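Local atomic coordinates of carbohydrate kinase, FGGY (Novosphingobium aromaticivorans, PDB entry 3H6E), a protein that probably phosphorylates a sugar or related polyol with ATP, as other carbohydrate kinases of the FGGY family do. Residues M29-S37 / T53-Y64; Y108-T118 / S186-W194. All blocks are in the same frame, centred on the assembly; numbering follows the deposited sequence.

Contact 1 of 2, residues M29-S37 / T53-Y64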
loop_
_atom_site.group_PDB
_atom_site.type_symbol
_atom_site.label_atom_id
_atom_site.label_comp_id
_atom_site.label_asym_id
_atom_site.label_seq_id
_atom_site.Cartn_x
_atom_site.Cartn_y
_atom_site.Cartn_z
HETATM N N MSE A 29 -4.964 1.137 21.622
HETATM C CA MSE A 29 -5.075 -0.299 21.415
HETATM C C MSE A 29 -5.061 -1.063 22.731
HETATM O O MSE A 29 -4.119 -0.950 23.514
HETATM C CB MSE A 29 -3.930 -0.783 20.533
HETATM C CG MSE A 29 -4.124 -2.166 19.960
HETATM SE SE MSE A 29 -2.588 -2.663 18.878
HETATM C CE MSE A 29 -3.508 -3.648 17.487
ATOM N N LEU A 30 -6.105 -1.853 22.961
ATOM C CA LEU A 30 -6.239 -2.611 24.199
ATOM C C LEU A 30 -5.641 -4.007 24.071
ATOM O O LEU A 30 -5.185 -4.589 25.056
ATOM C CB LEU A 30 -7.709 -2.716 24.596
ATOM C CG LEU A 30 -8.486 -1.398 24.576
ATOM C CD1 LEU A 30 -9.957 -1.626 24.911
ATOM C CD2 LEU A 30 -7.858 -0.390 25.525
ATOM N N ASP A 31 -5.649 -4.541 22.855
ATOM C CA ASP A 31 -5.156 -5.891 22.616
ATOM C C ASP A 31 -4.936 -6.136 21.127
ATOM O O ASP A 31 -5.534 -5.472 20.278
ATOM C CB ASP A 31 -6.139 -6.924 23.174
ATOM C CG ASP A 31 -5.527 -8.306 23.297
ATOM O OD1 ASP A 31 -4.403 -8.406 23.829
ATOM O OD2 ASP A 31 -6.169 -9.290 22.871
ATOM N N ARG A 32 -4.074 -7.097 20.820
ATOM C CA ARG A 32 -3.782 -7.453 19.440
ATOM C C ARG A 32 -3.451 -8.936 19.339
ATOM O O ARG A 32 -2.712 -9.477 20.162
ATOM C CB ARG A 32 -2.624 -6.609 18.907
ATOM C CG ARG A 32 -2.142 -6.989 17.513
ATOM C CD ARG A 32 -1.320 -5.861 16.906
ATOM N NE ARG A 32 -0.314 -6.342 15.967
ATOM C CZ ARG A 32 0.947 -6.590 16.303
ATOM N NH1 ARG A 32 1.348 -6.401 17.553
ATOM N NH2 ARG A 32 1.809 -7.027 15.394
ATOM N N GLN A 33 -4.015 -9.588 18.331
ATOM C CA GLN A 33 -3.752 -10.995 18.077
ATOM C C GLN A 33 -3.286 -11.162 16.635
ATOM O O GLN A 33 -3.967 -10.737 15.702
ATOM C CB GLN A 33 -5.006 -11.830 18.337
ATOM C CG GLN A 33 -5.379 -11.942 19.808
ATOM C CD GLN A 33 -4.551 -12.986 20.536
ATOM O OE1 GLN A 33 -4.527 -14.157 20.148
ATOM N NE2 GLN A 33 -3.868 -12.567 21.601
ATOM N N VAL A 34 -2.119 -11.773 16.456
ATOM C CA VAL A 34 -1.550 -11.929 15.125
ATOM C C VAL A 34 -1.360 -13.397 14.753
ATOM O O VAL A 34 -1.604 -14.293 15.563
ATOM C CB VAL A 34 -0.211 -11.194 14.996
ATOM C CG1 VAL A 34 -0.294 -9.838 15.682
ATOM C CG2 VAL A 34 0.912 -12.032 15.589
ATOM N N ARG A 35 -0.911 -13.628 13.523
ATOM C CA ARG A 35 -0.830 -14.971 12.968
ATOM C C ARG A 35 -0.427 -14.900 11.501
ATOM O O ARG A 35 -1.157 -14.343 10.681
ATOM C CB ARG A 35 -2.190 -15.652 13.084
ATOM C CG ARG A 35 -2.318 -16.940 12.307
ATOM C CD ARG A 35 -3.734 -17.100 11.796
ATOM N NE ARG A 35 -4.127 -18.500 11.713
ATOM C CZ ARG A 35 -5.079 -18.962 10.910
ATOM N NH1 ARG A 35 -5.731 -18.133 10.105
ATOM N NH2 ARG A 35 -5.372 -20.254 10.908
ATOM N N PRO A 36 0.737 -15.469 11.161
ATOM C CA PRO A 36 1.190 -15.452 9.767
ATOM C C PRO A 36 0.141 -16.073 8.854
ATOM O O PRO A 36 -0.621 -16.932 9.297
ATOM C CB PRO A 36 2.450 -16.324 9.794
ATOM C CG PRO A 36 2.914 -16.284 11.212
ATOM C CD PRO A 36 1.668 -16.194 12.042
ATOM N N SER A 37 0.101 -15.639 7.599
ATOM C CA SER A 37 -0.864 -16.165 6.639
ATOM C C SER A 37 -0.213 -17.228 5.762
ATOM O O SER A 37 0.576 -16.906 4.874
ATOM C CB SER A 37 -1.406 -15.035 5.761
ATOM O OG SER A 37 -1.551 -13.832 6.501
ATOM N N THR A 53 -8.892 -18.977 7.916
ATOM C CA THR A 53 -8.748 -17.677 8.557
ATOM C C THR A 53 -10.058 -17.279 9.225
ATOM O O THR A 53 -10.062 -16.677 10.303
ATOM C CB THR A 53 -8.324 -16.588 7.560
ATOM O OG1 THR A 53 -6.970 -16.821 7.154
ATOM C CG2 THR A 53 -8.424 -15.213 8.201
ATOM N N GLY A 54 -11.166 -17.628 8.579
ATOM C CA GLY A 54 -12.484 -17.390 9.135
ATOM C C GLY A 54 -12.607 -18.031 10.502
ATOM O O GLY A 54 -13.219 -17.471 11.411
ATOM N N ARG A 55 -12.012 -19.211 10.651
ATOM C CA ARG A 55 -12.012 -19.907 11.932
ATOM C C ARG A 55 -11.172 -19.167 12.968
ATOM O O ARG A 55 -11.693 -18.731 13.994
ATOM C CB ARG A 55 -11.524 -21.348 11.772
ATOM C CG ARG A 55 -12.345 -22.154 10.783
ATOM C CD ARG A 55 -11.887 -23.602 10.709
ATOM N NE ARG A 55 -12.292 -24.233 9.455
ATOM C CZ ARG A 55 -11.452 -24.535 8.470
ATOM N NH1 ARG A 55 -10.158 -24.272 8.600
ATOM N NH2 ARG A 55 -11.899 -25.108 7.358
ATOM N N TRP A 56 -9.877 -19.020 12.699
ATOM C CA TRP A 56 -8.987 -18.333 13.631
ATOM C C TRP A 56 -9.617 -17.060 14.183
ATOM O O TRP A 56 -9.500 -16.763 15.372
ATOM C CB TRP A 56 -7.649 -17.988 12.971
ATOM C CG TRP A 56 -6.806 -17.044 13.793
ATOM C CD1 TRP A 56 -6.123 -17.342 14.940
ATOM C CD2 TRP A 56 -6.560 -15.653 13.533
ATOM N NE1 TRP A 56 -5.468 -16.227 15.407
ATOM C CE2 TRP A 56 -5.719 -15.178 14.563
ATOM C CE3 TRP A 56 -6.966 -14.764 12.530
ATOM C CZ2 TRP A 56 -5.277 -13.855 14.617
ATOM C CZ3 TRP A 56 -6.527 -13.449 12.588
ATOM C CH2 TRP A 56 -5.691 -13.009 13.624
ATOM N N LEU A 57 -10.289 -16.311 13.316
ATOM C CA LEU A 57 -10.794 -14.996 13.700
ATOM C C LEU A 57 -12.175 -15.046 14.358
ATOM O O LEU A 57 -12.653 -14.042 14.878
ATOM C CB LEU A 57 -10.756 -14.021 12.516
ATOM C CG LEU A 57 -12.002 -13.723 11.688
ATOM C CD1 LEU A 57 -12.719 -12.508 12.249
ATOM C CD2 LEU A 57 -11.602 -13.471 10.243
ATOM N N LEU A 58 -12.811 -16.214 14.342
ATOM C CA LEU A 58 -14.005 -16.425 15.155
ATOM C C LEU A 58 -13.598 -16.822 16.569
ATOM O O LEU A 58 -14.337 -16.590 17.526
ATOM C CB LEU A 58 -14.932 -17.473 14.536
ATOM C CG LEU A 58 -15.945 -16.926 13.529
ATOM C CD1 LEU A 58 -16.905 -18.011 13.074
ATOM C CD2 LEU A 58 -16.709 -15.747 14.119
ATOM N N ASP A 59 -12.415 -17.419 16.690
ATOM C CA ASP A 59 -11.821 -17.715 17.990
ATOM C C ASP A 59 -11.470 -16.419 18.700
ATOM O O ASP A 59 -12.010 -16.108 19.760
ATOM C CB ASP A 59 -10.546 -18.544 17.829
ATOM C CG ASP A 59 -10.818 -19.949 17.339
ATOM O OD1 ASP A 59 -11.978 -20.401 17.452
ATOM O OD2 ASP A 59 -9.870 -20.601 16.845
ATOM N N VAL A 60 -10.552 -15.666 18.104
ATOM C CA VAL A 60 -10.056 -14.434 18.702
ATOM C C VAL A 60 -11.180 -13.436 18.977
ATOM O O VAL A 60 -11.129 -12.694 19.958
ATOM C CB VAL A 60 -8.955 -13.788 17.829
ATOM C CG1 VAL A 60 -9.398 -13.723 16.384
ATOM C CG2 VAL A 60 -8.591 -12.407 18.349
ATOM N N LEU A 61 -12.194 -13.426 18.117
ATOM C CA LEU A 61 -13.355 -12.567 18.331
ATOM C C LEU A 61 -14.095 -12.961 19.604
ATOM O O LEU A 61 -14.632 -12.106 20.311
ATOM C CB LEU A 61 -14.308 -12.616 17.135
ATOM C CG LEU A 61 -13.987 -11.707 15.948
ATOM C CD1 LEU A 61 -15.148 -11.700 14.980
ATOM C CD2 LEU A 61 -13.680 -10.298 16.412
ATOM N N SER A 62 -14.123 -14.260 19.889
ATOM C CA SER A 62 -14.765 -14.764 21.096
ATOM C C SER A 62 -14.112 -14.178 22.340
ATOM O O SER A 62 -14.772 -13.956 23.355
ATOM C CB SER A 62 -14.705 -16.293 21.143
ATOM O OG SER A 62 -15.515 -16.876 20.134
ATOM N N ARG A 63 -12.811 -13.919 22.250
ATOM C CA ARG A 63 -12.042 -13.422 23.386
ATOM C C ARG A 63 -12.497 -12.046 23.871
ATOM O O ARG A 63 -12.328 -11.709 25.042
ATOM C CB ARG A 63 -10.548 -13.396 23.051
ATOM C CG ARG A 63 -9.983 -14.754 22.663
ATOM C CD ARG A 63 -8.462 -14.765 22.707
ATOM N NE ARG A 63 -7.922 -16.079 22.369
ATOM C CZ ARG A 63 -7.572 -16.451 21.142
ATOM N NH1 ARG A 63 -7.092 -17.668 20.925
ATOM N NH2 ARG A 63 -7.697 -15.606 20.129
ATOM N N TYR A 64 -13.075 -11.253 22.974
ATOM C CA TYR A 64 -13.480 -9.894 23.318
ATOM C C TYR A 64 -14.983 -9.779 23.562
ATOM O O TYR A 64 -15.594 -8.767 23.227
ATOM C CB TYR A 64 -13.065 -8.913 22.214
ATOM C CG TYR A 64 -11.635 -9.064 21.743
ATOM C CD1 TYR A 64 -10.577 -8.579 22.500
ATOM C CD2 TYR A 64 -11.345 -9.678 20.531
ATOM C CE1 TYR A 64 -9.268 -8.711 22.070
ATOM C CE2 TYR A 64 -10.040 -9.815 20.091
ATOM C CZ TYR A 64 -9.005 -9.331 20.863
ATOM O OH TYR A 64 -7.706 -9.466 20.429
#

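Contact 2 of 2, residues Y108-T118 / S186-W194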
loop_
_atom_site.group_PDB
_atom_site.type_symbol
_atom_site.label_atom_id
_atom_site.label_comp_id
_atom_site.label_asym_id
_atom_site.label_seq_id
_atom_site.Cartn_x
_atom_site.Cartn_y
_atom_site.Cartn_z
ATOM N N TYR A 108 -4.810 -12.192 -22.260
ATOM C CA TYR A 108 -5.358 -11.136 -21.424
ATOM C C TYR A 108 -4.643 -9.814 -21.678
ATOM O O TYR A 108 -5.280 -8.784 -21.885
ATOM C CB TYR A 108 -5.269 -11.507 -19.945
ATOM C CG TYR A 108 -5.740 -10.396 -19.038
ATOM C CD1 TYR A 108 -7.076 -10.013 -19.021
ATOM C CD2 TYR A 108 -4.851 -9.725 -18.203
ATOM C CE1 TYR A 108 -7.518 -8.994 -18.198
ATOM C CE2 TYR A 108 -5.284 -8.706 -17.374
ATOM C CZ TYR A 108 -6.618 -8.343 -17.378
ATOM O OH TYR A 108 -7.058 -7.328 -16.560
ATOM N N ARG A 109 -3.316 -9.858 -21.672
ATOM C CA ARG A 109 -2.503 -8.655 -21.839
ATOM C C ARG A 109 -2.876 -7.837 -23.074
ATOM O O ARG A 109 -2.769 -6.611 -23.062
ATOM C CB ARG A 109 -1.017 -9.018 -21.901
ATOM C CG ARG A 109 -0.390 -9.271 -20.556
ATOM C CD ARG A 109 -0.259 -7.993 -19.765
ATOM N NE ARG A 109 0.137 -8.253 -18.385
ATOM C CZ ARG A 109 1.378 -8.532 -18.005
ATOM N NH1 ARG A 109 2.346 -8.595 -18.908
ATOM N NH2 ARG A 109 1.648 -8.752 -16.723
ATOM N N SER A 110 -3.304 -8.513 -24.137
ATOM C CA SER A 110 -3.530 -7.844 -25.420
ATOM C C SER A 110 -4.934 -7.266 -25.544
ATOM O O SER A 110 -5.293 -6.708 -26.580
ATOM C CB SER A 110 -3.230 -8.788 -26.596
ATOM O OG SER A 110 -4.007 -9.974 -26.524
ATOM N N GLN A 111 -5.719 -7.386 -24.482
ATOM C CA GLN A 111 -7.107 -6.939 -24.507
ATOM C C GLN A 111 -7.412 -5.936 -23.378
ATOM O O GLN A 111 -8.547 -5.485 -23.216
ATOM C CB GLN A 111 -8.039 -8.162 -24.497
ATOM C CG GLN A 111 -9.400 -7.961 -23.885
ATOM C CD GLN A 111 -9.374 -8.126 -22.383
ATOM O OE1 GLN A 111 -8.305 -8.190 -21.772
ATOM N NE2 GLN A 111 -10.549 -8.200 -21.779
ATOM N N ARG A 112 -6.379 -5.567 -22.626
ATOM C CA ARG A 112 -6.505 -4.583 -21.548
ATOM C C ARG A 112 -6.763 -3.160 -22.061
ATOM O O ARG A 112 -6.451 -2.830 -23.211
ATOM C CB ARG A 112 -5.247 -4.596 -20.675
ATOM C CG ARG A 112 -5.092 -5.843 -19.812
ATOM C CD ARG A 112 -3.692 -5.933 -19.208
ATOM N NE ARG A 112 -3.521 -5.103 -18.014
ATOM C CZ ARG A 112 -2.908 -3.921 -17.986
ATOM N NH1 ARG A 112 -2.397 -3.399 -19.093
ATOM N NH2 ARG A 112 -2.800 -3.256 -16.843
ATOM N N ASP A 113 -7.340 -2.323 -21.202
ATOM C CA ASP A 113 -7.560 -0.915 -21.523
ATOM C C ASP A 113 -6.237 -0.159 -21.474
ATOM O O ASP A 113 -5.262 -0.662 -20.930
ATOM C CB ASP A 113 -8.549 -0.289 -20.538
ATOM C CG ASP A 113 -9.976 -0.683 -20.817
ATOM O OD1 ASP A 113 -10.275 -1.056 -21.966
ATOM O OD2 ASP A 113 -10.804 -0.613 -19.889
ATOM N N PRO A 114 -6.198 1.055 -22.046
ATOM C CA PRO A 114 -4.955 1.834 -22.027
ATOM C C PRO A 114 -4.646 2.313 -20.609
ATOM O O PRO A 114 -5.570 2.555 -19.833
ATOM C CB PRO A 114 -5.275 3.039 -22.927
ATOM C CG PRO A 114 -6.536 2.686 -23.653
ATOM C CD PRO A 114 -7.282 1.769 -22.739
ATOM N N PHE A 115 -3.367 2.453 -20.282
ATOM C CA PHE A 115 -2.966 2.908 -18.956
ATOM C C PHE A 115 -3.548 4.287 -18.641
ATOM O O PHE A 115 -3.662 4.676 -17.478
ATOM C CB PHE A 115 -1.441 2.931 -18.833
ATOM C CG PHE A 115 -0.945 3.557 -17.561
ATOM C CD1 PHE A 115 -0.623 4.905 -17.516
ATOM C CD2 PHE A 115 -0.801 2.799 -16.410
ATOM C CE1 PHE A 115 -0.165 5.483 -16.348
ATOM C CE2 PHE A 115 -0.348 3.369 -15.239
ATOM C CZ PHE A 115 -0.029 4.715 -15.207
ATOM N N ALA A 116 -3.925 5.018 -19.682
ATOM C CA ALA A 116 -4.426 6.377 -19.512
ATOM C C ALA A 116 -5.841 6.436 -18.932
ATOM O O ALA A 116 -6.225 7.445 -18.341
ATOM C CB ALA A 116 -4.351 7.143 -20.832
ATOM N N ARG A 117 -6.616 5.368 -19.107
ATOM C CA ARG A 117 -7.954 5.291 -18.516
ATOM C C ARG A 117 -7.915 4.656 -17.130
ATOM O O ARG A 117 -8.711 5.005 -16.256
ATOM C CB ARG A 117 -8.913 4.483 -19.401
ATOM C CG ARG A 117 -9.588 5.275 -20.508
ATOM C CD ARG A 117 -10.486 6.386 -19.963
ATOM N NE ARG A 117 -11.884 5.990 -19.783
ATOM C CZ ARG A 117 -12.704 5.645 -20.774
ATOM N NH1 ARG A 117 -12.267 5.610 -22.029
ATOM N NH2 ARG A 117 -13.961 5.310 -20.511
ATOM N N THR A 118 -6.985 3.725 -16.933
ATOM C CA THR A 118 -7.010 2.853 -15.762
ATOM C C THR A 118 -6.007 3.201 -14.661
ATOM O O THR A 118 -6.286 3.001 -13.481
ATOM C CB THR A 118 -6.790 1.385 -16.171
ATOM O OG1 THR A 118 -5.503 1.249 -16.788
ATOM C CG2 THR A 118 -7.869 0.944 -17.147
ATOM N N SER A 186 -13.806 0.213 -15.439
ATOM C CA SER A 186 -13.141 0.442 -16.713
ATOM C C SER A 186 -13.976 -0.069 -17.889
ATOM O O SER A 186 -14.823 -0.954 -17.726
ATOM C CB SER A 186 -11.766 -0.222 -16.725
ATOM O OG SER A 186 -11.875 -1.616 -16.516
ATOM N N PRO A 187 -13.743 0.498 -19.081
ATOM C CA PRO A 187 -14.395 0.007 -20.296
ATOM C C PRO A 187 -14.289 -1.509 -20.385
ATOM O O PRO A 187 -15.273 -2.178 -20.700
ATOM C CB PRO A 187 -13.570 0.651 -21.408
ATOM C CG PRO A 187 -13.076 1.918 -20.816
ATOM C CD PRO A 187 -12.881 1.664 -19.345
HETATM N N MSE A 188 -13.105 -2.040 -20.097
HETATM C CA MSE A 188 -12.859 -3.473 -20.201
HETATM C C MSE A 188 -13.744 -4.297 -19.272
HETATM O O MSE A 188 -14.395 -5.245 -19.706
HETATM C CB MSE A 188 -11.393 -3.799 -19.914
HETATM C CG MSE A 188 -11.096 -5.289 -19.982
HETATM SE SE MSE A 188 -9.402 -5.818 -19.173
HETATM C CE MSE A 188 -9.763 -5.302 -17.325
ATOM N N ALA A 189 -13.752 -3.940 -17.993
ATOM C CA ALA A 189 -14.513 -4.687 -16.997
ATOM C C ALA A 189 -16.007 -4.681 -17.313
ATOM O O ALA A 189 -16.718 -5.641 -17.017
ATOM C CB ALA A 189 -14.257 -4.132 -15.607
ATOM N N LYS A 190 -16.477 -3.591 -17.909
ATOM C CA LYS A 190 -17.872 -3.492 -18.325
ATOM C C LYS A 190 -18.111 -4.386 -19.538
ATOM O O LYS A 190 -19.025 -5.210 -19.550
ATOM C CB LYS A 190 -18.233 -2.041 -18.651
ATOM C CG LYS A 190 -18.389 -1.166 -17.421
ATOM C CD LYS A 190 -18.570 0.302 -17.775
ATOM C CE LYS A 190 -18.946 1.102 -16.529
ATOM N NZ LYS A 190 -18.975 2.575 -16.764
ATOM N N ARG A 191 -17.257 -4.219 -20.542
ATOM C CA ARG A 191 -17.316 -4.969 -21.790
ATOM C C ARG A 191 -17.439 -6.482 -21.568
ATOM O O ARG A 191 -18.280 -7.146 -22.182
ATOM C CB ARG A 191 -16.048 -4.679 -22.591
ATOM C CG ARG A 191 -16.262 -4.444 -24.062
ATOM C CD ARG A 191 -14.922 -4.337 -24.769
ATOM N NE ARG A 191 -14.129 -5.553 -24.606
ATOM C CZ ARG A 191 -12.946 -5.604 -24.006
ATOM N NH1 ARG A 191 -12.399 -4.501 -23.513
ATOM N NH2 ARG A 191 -12.305 -6.757 -23.906
ATOM N N LEU A 192 -16.588 -7.015 -20.694
ATOM C CA LEU A 192 -16.524 -8.452 -20.437
ATOM C C LEU A 192 -17.666 -8.944 -19.554
ATOM O O LEU A 192 -17.823 -10.147 -19.346
ATOM C CB LEU A 192 -15.188 -8.810 -19.785
ATOM C CG LEU A 192 -13.920 -8.613 -20.615
ATOM C CD1 LEU A 192 -12.692 -8.795 -19.739
ATOM C CD2 LEU A 192 -13.885 -9.567 -21.805
ATOM N N GLY A 193 -18.455 -8.018 -19.025
ATOM C CA GLY A 193 -19.532 -8.380 -18.125
ATOM C C GLY A 193 -19.052 -8.587 -16.699
ATOM O O GLY A 193 -19.807 -9.049 -15.844
ATOM N N TRP A 194 -17.793 -8.245 -16.435
ATOM C CA TRP A 194 -17.241 -8.374 -15.090
ATOM C C TRP A 194 -17.855 -7.360 -14.128
ATOM O O TRP A 194 -18.178 -7.690 -12.985
ATOM C CB TRP A 194 -15.716 -8.231 -15.103
ATOM C CG TRP A 194 -15.001 -9.398 -15.737
ATOM C CD1 TRP A 194 -15.553 -10.582 -16.134
ATOM C CD2 TRP A 194 -13.596 -9.500 -16.007
ATOM N NE1 TRP A 194 -14.581 -11.407 -16.651
ATOM C CE2 TRP A 194 -13.371 -10.768 -16.582
ATOM C CE3 TRP A 194 -12.508 -8.641 -15.824
ATOM C CZ2 TRP A 194 -12.105 -11.196 -16.977
ATOM C CZ3 TRP A 194 -11.252 -9.067 -16.215
ATOM C CH2 TRP A 194 -11.062 -10.334 -16.786
#

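Contact 1 of 2, residues M29-S37 / T53-Y64
Arg35 lies flat along Trp56, its guanidinium plane turned only 13° from the indole; CD comes closest to the ring face, with NE just beyond it near the indole CG. Arg35 CD sits over that face, 3.7 Å from the centroid of the Trp56 five-membered ring, a CH-pi contact. CG of Arg35 stands anti to the backbone N (chi1 169°), and bends at the next two bonds carry the chain on past the ring, so that CZ comes to rest 3.4 Å from Trp56 CB, which covers the centre of one guanidinium face. The charge is met beyond the indole: NH2 makes a salt bridge to Asp52. At the far edge of the indole, Trp56 CH2 lies 3.5 Å from Gln33 O. Gln33 itself lays CG against Val60 CG2 at 3.6 Å and close to the hydroxyl of Tyr64. Tyr64 OH donates to Asp31 OD2 at 2.9 Å, reaching the anti side of the carboxylate and tilted 31° out of its plane. Asp31 belongs to a classic beta bulge, in which it and Leu30 both face Leu22. Strand 29-36 is the outermost strand of a six-stranded sheet, and the 53-63 part of helix 50-63 runs nearly antiparallel to it; the helix also reaches across the sheet, with Trp56 on Val20 of strand 17-23 and Leu57 on Ile11 of strand 9-13.

Contact 2 of 2, residues Y108-T118 / S186-W194
A helix N-terminus received by a carboxylate is the centre of this contact: helix 187-191, in the N-terminal FGGY domain, begins against Asp113 in the connection between helices 102-109 and 115-118. Met188 N, in the first turn, donates to Asp113 OD2 at 2.7 Å with an N-H...O angle of 157°, on the syn side and 18° out of the carboxylate plane. Asp113 OD2 also lies 3.1 Å from Pro187 CD. Ser186 is the N-cap, its OG weakly accepting from Ala189 N (3.3 Å) while also hydrogen-bonded to the backbone O of Asp176. At the other end Gly193, with positive phi, closes the helix in a Schellman motif.

Beside the carboxylate, Arg117 lays one guanidinium face on Pro187 CG, 3.5 Å from NH2, while its NE is paired with Asp179. On the other flank the selenomethionine Met188 runs out with CG anti to its backbone N (chi1 179°) and turns at the last bond, which sets SE 3.8 Å from Tyr108 CE1 and CE 3.5 Å from Tyr108 OH. This is a Met-aromatic contact in which SE approaches the ring obliquely. Tyr108 CE1 also touches Trp194 CH2 at 4.0 Å, and the tyrosine hydroxyl bonds to the carboxylate of Asp176.

With Asp113 replaced by an alanine, Met188 N is likely to lose its acceptor and Pro187 CD the oxygen packed against it. The contact thus sets a negative group near the start of a short helix, whose positive end probably favours it, an attraction that Arg191, whose NH1 is 4.3 Å from Asp113 OD1 and too far for a salt bridge, may reinforce at longer range.

In the fold
Contact 1 and contact 2 share no element and do not touch: their centres are 38 Å apart, their nearest atoms about 23 Å, and the chain completes the first before it opens the second. Contact 1 lies at the surface, where a helix packs on the edge strand of the six-stranded sheet; contact 2 is partly buried, joining a connection between helices to a short helix some seventy residues on. Their chemistry follows. In contact 1 a long arginine chain and an indole share a flat interface, with one tyrosine bond at the other end. In contact 2 a carboxylate holds a helix start, and a selenomethionine meets an aromatic ring beside it.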